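Side-chain contacts in GCN5-related N-acetyltransferase (Kribbella flavida, PDB 4IUS), which probably transfers an acyl group, most likely acetyl from acetyl-coenzyme A, to an amino group of its substrate: residues G88-L93 with V248-P253; G112-P117 with Y209-A214; P156-G161 with F215-A220. The protein carries 1 engineered substitution. All coordinates share one frame; numbering follows the deposited sequence.

In the fold
Contact 1 opens first along the chain, at residues 88-93, and closes last, at 248-253, so both other contacts are nested inside its loop. Contact 2 begins at 112-117 and contact 3 at 156-161; their second partners, 209-214 and 215-220, follow one another along helix 202-216 and the turn after it, so these two loops cross. They also touch, Gln213 O to Gly218 N being a probable hydrogen bond of 3.0 Å. Contact 1 seats helix 89-95 on strand 242-251, next to the edge strand 78-82 of the mixed sheet. About 33 Å away between centres, contact 2 packs a loop on helix 202-216 and contact 3 sets another against the turn that ends it.

Contact 1: residues G88-L93 with V248-P253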
loop_
_atom_site.group_PDB
_atom_site.type_symbol
_atom_site.label_atom_id
_atom_site.label_comp_id
_atom_site.label_asym_id
_atom_site.label_seq_id
_atom_site.Cartn_x
_atom_site.Cartn_y
_atom_site.Cartn_z
ATOM N N GLY A 88 -1.079 0.401 20.696
ATOM C CA GLY A 88 -0.734 1.576 21.487
ATOM C C GLY A 88 0.412 2.405 20.977
ATOM O O GLY A 88 0.643 3.500 21.512
ATOM N N LEU A 89 1.142 1.940 19.976
ATOM C CA LEU A 89 2.314 2.670 19.518
ATOM C C LEU A 89 1.912 4.026 18.925
ATOM O O LEU A 89 2.553 5.037 19.195
ATOM C CB LEU A 89 3.162 1.816 18.581
ATOM C CG LEU A 89 4.453 2.448 18.040
ATOM C CD1 LEU A 89 5.391 2.925 19.152
ATOM C CD2 LEU A 89 5.173 1.446 17.147
ATOM N N ALA A 90 0.869 4.034 18.105
ATOM C CA ALA A 90 0.428 5.274 17.502
ATOM C C ALA A 90 0.140 6.351 18.538
ATOM O O ALA A 90 0.511 7.508 18.359
ATOM C CB ALA A 90 -0.798 5.053 16.612
ATOM N N TYR A 91 -0.480 5.971 19.631
ATOM C CA TYR A 91 -0.821 6.954 20.649
ATOM C C TYR A 91 0.433 7.515 21.319
ATOM O O TYR A 91 0.465 8.693 21.660
ATOM C CB TYR A 91 -1.735 6.376 21.718
ATOM C CG TYR A 91 -3.184 6.257 21.313
ATOM C CD1 TYR A 91 -3.863 7.316 20.701
ATOM C CD2 TYR A 91 -3.911 5.182 21.742
ATOM C CE1 TYR A 91 -5.225 7.216 20.428
ATOM C CE2 TYR A 91 -5.254 5.056 21.449
ATOM C CZ TYR A 91 -5.904 6.080 20.796
ATOM O OH TYR A 91 -7.231 5.948 20.520
ATOM N N VAL A 92 1.480 6.708 21.473
ATOM C CA VAL A 92 2.733 7.224 22.041
ATOM C C VAL A 92 3.380 8.217 21.043
ATOM O O VAL A 92 3.902 9.250 21.418
ATOM C CB VAL A 92 3.665 6.112 22.485
ATOM C CG1 VAL A 92 4.898 6.731 23.161
ATOM C CG2 VAL A 92 2.955 5.150 23.463
ATOM N N LEU A 93 3.306 7.925 19.729
ATOM C CA LEU A 93 3.802 8.861 18.725
ATOM C C LEU A 93 3.053 10.181 18.755
ATOM O O LEU A 93 3.641 11.254 18.584
ATOM C CB LEU A 93 3.731 8.260 17.324
ATOM C CG LEU A 93 4.635 7.085 17.053
ATOM C CD1 LEU A 93 4.383 6.532 15.666
ATOM C CD2 LEU A 93 6.087 7.544 17.185
ATOM N N VAL A 248 -2.775 2.992 10.523
ATOM C CA VAL A 248 -2.762 4.304 11.172
ATOM C C VAL A 248 -1.716 5.144 10.435
ATOM O O VAL A 248 -0.594 4.709 10.292
ATOM C CB VAL A 248 -2.347 4.211 12.653
ATOM C CG1 VAL A 248 -2.618 5.581 13.287
ATOM C CG2 VAL A 248 -3.169 3.134 13.412
ATOM N N HIS A 249 -2.131 6.287 9.908
ATOM C CA HIS A 249 -1.254 7.186 9.153
ATOM C C HIS A 249 -1.077 8.435 9.979
ATOM O O HIS A 249 -2.042 9.096 10.339
ATOM C CB HIS A 249 -1.869 7.535 7.792
ATOM C CG HIS A 249 -1.966 6.373 6.852
ATOM N ND1 HIS A 249 -2.385 6.514 5.574
ATOM C CD2 HIS A 249 -1.568 5.060 6.990
ATOM C CE1 HIS A 249 -2.340 5.311 4.966
ATOM N NE2 HIS A 249 -1.846 4.422 5.823
ATOM N N LEU A 250 0.169 8.739 10.306
ATOM C CA LEU A 250 0.564 9.856 11.150
ATOM C C LEU A 250 1.501 10.803 10.418
ATOM O O LEU A 250 2.339 10.361 9.630
ATOM C CB LEU A 250 1.303 9.361 12.407
ATOM C CG LEU A 250 0.568 8.316 13.254
ATOM C CD1 LEU A 250 0.997 6.871 12.980
ATOM C CD2 LEU A 250 0.760 8.671 14.733
ATOM N N GLY A 251 1.391 12.083 10.729
ATOM C CA GLY A 251 2.324 13.043 10.216
ATOM C C GLY A 251 2.912 13.957 11.286
ATOM O O GLY A 251 2.263 14.264 12.275
ATOM N N ASP A 252 4.121 14.438 11.046
ATOM C CA ASP A 252 4.728 15.483 11.854
ATOM C C ASP A 252 4.076 16.828 11.551
ATOM O O ASP A 252 3.356 17.012 10.561
ATOM C CB ASP A 252 6.229 15.557 11.625
ATOM C CG ASP A 252 7.033 14.904 12.703
ATOM O OD1 ASP A 252 6.489 14.215 13.567
ATOM O OD2 ASP A 252 8.276 15.044 12.637
ATOM N N PRO A 253 4.373 17.832 12.382
ATOM C CA PRO A 253 3.843 19.167 12.120
ATOM C C PRO A 253 4.365 19.734 10.799
ATOM O O PRO A 253 5.462 19.390 10.346
ATOM C CB PRO A 253 4.360 19.996 13.307
ATOM C CG PRO A 253 4.588 18.999 14.377
ATOM C CD PRO A 253 5.069 17.756 13.672
#
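Leu93 donates its backbone N to Leu89 O over 3.0 Å, the regular helical bond that fixes this turn, and its CB points toward the strand. There Leu93 CB meets Leu250 CD2 at 4.0 Å. The same methyl of Leu250 also lies 3.8 Å from Ala90 O, so one branch of the leucine reaches across two residues a helical turn apart. That reach starts with CG of Leu250 beside its backbone N and opposite the carbonyl carbon (chi1 -54°). Two residues earlier on the strand, Val248 also points toward the helix, and its CG1 touches Ala90 CB at 3.8 Å; the small alanine is consistent with the close approach here, the CA atoms of Ala90 and Val248 being 7.2 Å apart. All four touching residues are buried, and the side-chain contacts between them are apolar.

Neighbouring strands add to the packing: Leu81 of strand 78-82 touches Ala90 and Leu93, and Ile100 of strand 99-109 touches Val248 and Leu250. Where segment 248-253 leaves the sheet, Asp252 OD1 makes a salt bridge to Arg67 NH2. The axes of 89-93 and 248-251 approach to 10.0 Å, only 13° from parallel. Alternate strand residues, Val248 and Leu250, meet Ala90 and Leu93, three apart on the helix. This is the packing of a beta-alpha-beta crossover, in which helix 89-95 links the parallel strands 78-82 and 99-109 while the antiparallel strand 242-251 is inserted between them.

Contact 2: residues G112-P117 with Y209-A214; sequences GDLLVP and YATQQA
Segment 112-117 is an extended loop that passes along helix 202-216 against its direction: the CA of Leu114 lies nearest that of Gln212, and the CA of Val116 nearest that of Tyr209, 6.7 Å away. The helix is the connection of a beta-alpha-beta crossover in the GNAT fold, joining the adjacent parallel strands 185-193 and 222-225. In GNAT enzymes the start of this helix generally receives the pyrophosphate of coenzyme A; the turns considered here lie farther along it.

Leu114 and Val116 face the helix, whereas the intervening Leu115 points away and is tied through its backbone to Leu239. Both methyls of Leu114 are used. CD2 settles on the helix backbone, 3.6 Å from Gln212 N and equally close to Gln212 CA, and CD1 lies 4.0 Å from Thr211 CG2. Leu114 gets there with CG anti to its own N (chi1 179°), which stretches the side chain out from the loop. CD2 also packs against Phe215, a turn further on. With Leu114 cut back to an alanine, both methyls are gone, and a gap would probably open over the backbone of Gln212 and beside Thr211 CG2 and Phe215.

The methyl of Thr211 faces Leu114 while its hydroxyl is engaged elsewhere, with OG1 hydrogen-bonded to Tyr241 OH and to Thr207 O. Other residues of the helix face the sheet: Ala210 touches Ala176 and Ala214 touches Trp178, so the helix lies between sheet and loop. Gln212 runs out extended from the helix, and Val116 meets its end at about a right angle, with Val116 CG2 3.6 Å from Gln212 NE2 and 3.9 Å from Gln212 CD.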
loop_
_atom_site.group_PDB
_atom_site.type_symbol
_atom_site.label_atom_id
_atom_site.label_comp_id
_atom_site.label_asym_id
_atom_site.label_seq_id
_atom_site.Cartn_x
_atom_site.Cartn_y
_atom_site.Cartn_z
ATOM N N GLY A 112 -8.144 -19.030 -2.135
ATOM C CA GLY A 112 -9.344 -19.856 -2.195
ATOM C C GLY A 112 -10.615 -19.046 -2.014
ATOM O O GLY A 112 -11.699 -19.548 -2.258
ATOM N N ASP A 113 -10.511 -17.778 -1.592
ATOM C CA ASP A 113 -11.667 -16.919 -1.296
ATOM C C ASP A 113 -11.885 -15.817 -2.328
ATOM O O ASP A 113 -12.902 -15.130 -2.298
ATOM C CB ASP A 113 -11.487 -16.305 0.089
ATOM C CG ASP A 113 -11.551 -17.349 1.214
ATOM O OD1 ASP A 113 -12.260 -18.360 1.071
ATOM O OD2 ASP A 113 -10.881 -17.151 2.251
ATOM N N LEU A 114 -10.935 -15.640 -3.238
ATOM C CA LEU A 114 -11.064 -14.593 -4.245
ATOM C C LEU A 114 -12.166 -14.966 -5.254
ATOM O O LEU A 114 -12.263 -16.117 -5.706
ATOM C CB LEU A 114 -9.762 -14.425 -5.014
ATOM C CG LEU A 114 -9.764 -13.358 -6.130
ATOM C CD1 LEU A 114 -9.973 -11.954 -5.571
ATOM C CD2 LEU A 114 -8.470 -13.506 -6.914
ATOM N N LEU A 115 -12.990 -13.976 -5.595
ATOM C CA LEU A 115 -14.060 -14.091 -6.594
ATOM C C LEU A 115 -13.780 -13.056 -7.672
ATOM O O LEU A 115 -13.623 -11.869 -7.365
ATOM C CB LEU A 115 -15.455 -13.865 -5.957
ATOM C CG LEU A 115 -15.821 -14.733 -4.727
ATOM C CD1 LEU A 115 -17.051 -14.249 -3.934
ATOM C CD2 LEU A 115 -16.023 -16.181 -5.156
ATOM N N VAL A 116 -13.575 -13.505 -8.914
ATOM C CA VAL A 116 -13.469 -12.598 -10.040
ATOM C C VAL A 116 -14.858 -12.518 -10.669
ATOM O O VAL A 116 -15.355 -13.537 -11.160
ATOM C CB VAL A 116 -12.397 -13.030 -11.060
ATOM C CG1 VAL A 116 -12.343 -12.028 -12.208
ATOM C CG2 VAL A 116 -11.028 -13.184 -10.383
ATOM N N PRO A 117 -15.476 -11.324 -10.700
ATOM C CA PRO A 117 -16.793 -11.198 -11.287
ATOM C C PRO A 117 -16.831 -11.512 -12.772
ATOM O O PRO A 117 -15.805 -11.480 -13.448
ATOM C CB PRO A 117 -17.144 -9.722 -11.078
ATOM C CG PRO A 117 -16.244 -9.258 -9.971
ATOM C CD PRO A 117 -14.987 -10.027 -10.176
ATOM N N TYR A 209 -8.732 -8.994 -10.909
ATOM C CA TYR A 209 -7.809 -9.607 -11.855
ATOM C C TYR A 209 -6.364 -9.409 -11.444
ATOM O O TYR A 209 -5.566 -10.325 -11.550
ATOM C CB TYR A 209 -8.072 -9.065 -13.292
ATOM C CG TYR A 209 -7.312 -9.801 -14.356
ATOM C CD1 TYR A 209 -7.631 -11.116 -14.688
ATOM C CD2 TYR A 209 -6.291 -9.171 -15.059
ATOM C CE1 TYR A 209 -6.899 -11.766 -15.645
ATOM C CE2 TYR A 209 -5.571 -9.845 -16.023
ATOM C CZ TYR A 209 -5.886 -11.161 -16.298
ATOM O OH TYR A 209 -5.172 -11.844 -17.292
ATOM N N ALA A 210 -6.032 -8.242 -10.888
ATOM C CA ALA A 210 -4.691 -8.006 -10.353
ATOM C C ALA A 210 -4.400 -8.967 -9.169
ATOM O O ALA A 210 -3.329 -9.572 -9.086
ATOM C CB ALA A 210 -4.482 -6.575 -9.892
ATOM N N THR A 211 -5.393 -9.119 -8.283
ATOM C CA THR A 211 -5.241 -10.027 -7.153
ATOM C C THR A 211 -5.003 -11.454 -7.678
ATOM O O THR A 211 -4.125 -12.180 -7.203
ATOM C CB THR A 211 -6.457 -9.992 -6.216
ATOM O OG1 THR A 211 -6.697 -8.655 -5.810
ATOM C CG2 THR A 211 -6.191 -10.827 -4.969
ATOM N N GLN A 212 -5.826 -11.853 -8.648
ATOM C CA GLN A 212 -5.714 -13.183 -9.202
ATOM C C GLN A 212 -4.355 -13.417 -9.810
ATOM O O GLN A 212 -3.767 -14.480 -9.621
ATOM C CB GLN A 212 -6.781 -13.382 -10.266
ATOM C CG GLN A 212 -6.816 -14.785 -10.843
ATOM C CD GLN A 212 -7.848 -14.908 -11.917
ATOM O OE1 GLN A 212 -7.777 -14.216 -12.912
ATOM N NE2 GLN A 212 -8.857 -15.707 -11.668
ATOM N N GLN A 213 -3.800 -12.444 -10.528
ATOM C CA GLN A 213 -2.481 -12.616 -11.079
ATOM C C GLN A 213 -1.369 -12.659 -10.027
ATOM O O GLN A 213 -0.415 -13.453 -10.137
ATOM C CB GLN A 213 -2.222 -11.526 -12.139
ATOM C CG GLN A 213 -3.197 -11.559 -13.314
ATOM C CD GLN A 213 -3.325 -12.951 -13.875
ATOM O OE1 GLN A 213 -2.343 -13.539 -14.310
ATOM N NE2 GLN A 213 -4.538 -13.525 -13.799
ATOM N N ALA A 214 -1.496 -11.858 -8.977
ATOM C CA ALA A 214 -0.550 -11.912 -7.891
ATOM C C ALA A 214 -0.486 -13.327 -7.301
ATOM O O ALA A 214 0.583 -13.825 -6.992
ATOM C CB ALA A 214 -0.911 -10.882 -6.810
#

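Contact 3: residues P156-G161 with F215-A220; sequences PEPADG and FEVGGA
The two backbones come almost together, with 4.1 Å between the CA atoms of Ala159 and Gly218, where the turn just after helix 202-216 passes the loop leading into strand 161-168. In the GNAT fold this sets the exit of the crossover helix against the loop that enters that strand. The loop is folded into two overlapping turns, Asp160 N bonding to Glu157 O and Gly161 N to Pro158 O.

Pro158 brings its ring against Val217. Its CG lies 3.4 Å from Val217 O, and its CB lies 3.7 Å from Val217 CG2. That methyl sits between the backbone N and the carbonyl carbon of Val217, the crowded position, while CG1 is turned opposite the carbonyl carbon (chi1 -64°).

A CB on Gly218 would lie 3.4 Å from Pro158 O, close without a definite clash, so the glycine may ease the approach. That oxygen already accepts Trp178 NE1 as well as Gly161 N, so two donors hold it beside the glycine. Gly219 then takes positive phi (81°) and turns the chain out of the helix. Ala159, held through its backbone to Ile181, rests on the Gly218 carbonyl: its CB is 3.7 Å from Gly218 O, and its CA makes a CA-H...O contact with Gly218 O at 3.5 Å, the angle at hydrogen being 144°.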
loop_
_atom_site.group_PDB
_atom_site.type_symbol
_atom_site.label_atom_id
_atom_site.label_comp_id
_atom_site.label_asym_id
_atom_site.label_seq_id
_atom_site.Cartn_x
_atom_site.Cartn_y
_atom_site.Cartn_z
ATOM N N PRO A 156 9.580 -7.324 -15.884
ATOM C CA PRO A 156 8.832 -8.471 -16.377
ATOM C C PRO A 156 8.507 -9.591 -15.381
ATOM O O PRO A 156 7.779 -10.526 -15.736
ATOM C CB PRO A 156 9.789 -9.017 -17.468
ATOM C CG PRO A 156 11.138 -8.654 -16.989
ATOM C CD PRO A 156 10.948 -7.273 -16.447
ATOM N N GLU A 157 9.028 -9.523 -14.164
ATOM C CA GLU A 157 8.885 -10.631 -13.208
ATOM C C GLU A 157 7.707 -10.406 -12.262
ATOM O O GLU A 157 7.751 -9.508 -11.411
ATOM C CB GLU A 157 10.170 -10.823 -12.414
ATOM C CG GLU A 157 10.071 -11.873 -11.294
ATOM C CD GLU A 157 9.454 -13.212 -11.729
ATOM O OE1 GLU A 157 8.499 -13.691 -11.069
ATOM O OE2 GLU A 157 9.937 -13.790 -12.742
ATOM N N PRO A 158 6.673 -11.266 -12.357
ATOM C CA PRO A 158 5.499 -10.995 -11.544
ATOM C C PRO A 158 5.695 -11.083 -10.038
ATOM O O PRO A 158 5.012 -10.404 -9.270
ATOM C CB PRO A 158 4.474 -12.050 -12.009
ATOM C CG PRO A 158 5.261 -13.107 -12.672
ATOM C CD PRO A 158 6.437 -12.399 -13.268
ATOM N N ALA A 159 6.651 -11.885 -9.593
ATOM C CA ALA A 159 6.974 -11.933 -8.168
ATOM C C ALA A 159 7.488 -10.578 -7.659
ATOM O O ALA A 159 7.467 -10.347 -6.457
ATOM C CB ALA A 159 7.997 -13.035 -7.870
ATOM N N ASP A 160 7.984 -9.727 -8.550
ATOM C CA ASP A 160 8.512 -8.403 -8.208
ATOM C C ASP A 160 7.505 -7.275 -8.428
ATOM O O ASP A 160 7.847 -6.092 -8.342
ATOM C CB ASP A 160 9.837 -8.146 -8.933
ATOM C CG ASP A 160 10.945 -9.083 -8.482
ATOM O OD1 ASP A 160 10.771 -9.754 -7.423
ATOM O OD2 ASP A 160 12.012 -9.159 -9.184
ATOM N N GLY A 161 6.258 -7.668 -8.653
ATOM C CA GLY A 161 5.169 -6.732 -8.816
ATOM C C GLY A 161 4.623 -6.786 -10.228
ATOM O O GLY A 161 5.250 -7.308 -11.152
ATOM N N PHE A 215 -1.654 -13.976 -7.165
ATOM C CA PHE A 215 -1.696 -15.347 -6.660
ATOM C C PHE A 215 -1.217 -16.375 -7.686
ATOM O O PHE A 215 -0.477 -17.306 -7.339
ATOM C CB PHE A 215 -3.119 -15.694 -6.281
ATOM C CG PHE A 215 -3.705 -14.940 -5.096
ATOM C CD1 PHE A 215 -2.927 -14.424 -4.080
ATOM C CD2 PHE A 215 -5.057 -14.785 -4.977
ATOM C CE1 PHE A 215 -3.505 -13.808 -2.979
ATOM C CE2 PHE A 215 -5.640 -14.166 -3.878
ATOM C CZ PHE A 215 -4.865 -13.688 -2.883
ATOM N N GLU A 216 -1.654 -16.244 -8.927
ATOM C CA GLU A 216 -1.403 -17.283 -9.943
ATOM C C GLU A 216 -0.018 -17.239 -10.526
ATOM O O GLU A 216 0.564 -18.289 -10.785
ATOM C CB GLU A 216 -2.401 -17.168 -11.079
ATOM C CG GLU A 216 -3.805 -17.578 -10.725
ATOM C CD GLU A 216 -4.770 -17.603 -11.929
ATOM O OE1 GLU A 216 -4.392 -17.211 -13.083
ATOM O OE2 GLU A 216 -5.919 -18.036 -11.696
ATOM N N VAL A 217 0.485 -16.037 -10.819
ATOM C CA VAL A 217 1.824 -15.898 -11.392
ATOM C C VAL A 217 2.840 -15.222 -10.451
ATOM O O VAL A 217 4.032 -15.433 -10.596
ATOM C CB VAL A 217 1.813 -15.195 -12.774
ATOM C CG1 VAL A 217 1.058 -16.042 -13.798
ATOM C CG2 VAL A 217 1.249 -13.784 -12.698
ATOM N N GLY A 218 2.374 -14.449 -9.482
ATOM C CA GLY A 218 3.279 -13.745 -8.564
ATOM C C GLY A 218 3.748 -14.534 -7.360
ATOM O O GLY A 218 4.628 -14.089 -6.640
ATOM N N GLY A 219 3.076 -15.639 -7.074
ATOM C CA GLY A 219 3.414 -16.495 -5.920
ATOM C C GLY A 219 2.870 -16.019 -4.578
ATOM O O GLY A 219 3.271 -16.522 -3.503
ATOM N N ALA A 220 1.958 -15.050 -4.611
ATOM C CA ALA A 220 1.411 -14.525 -3.352
ATOM C C ALA A 220 0.457 -15.561 -2.756
ATOM O O ALA A 220 -0.280 -16.240 -3.507
ATOM C CB ALA A 220 0.684 -13.207 -3.572
#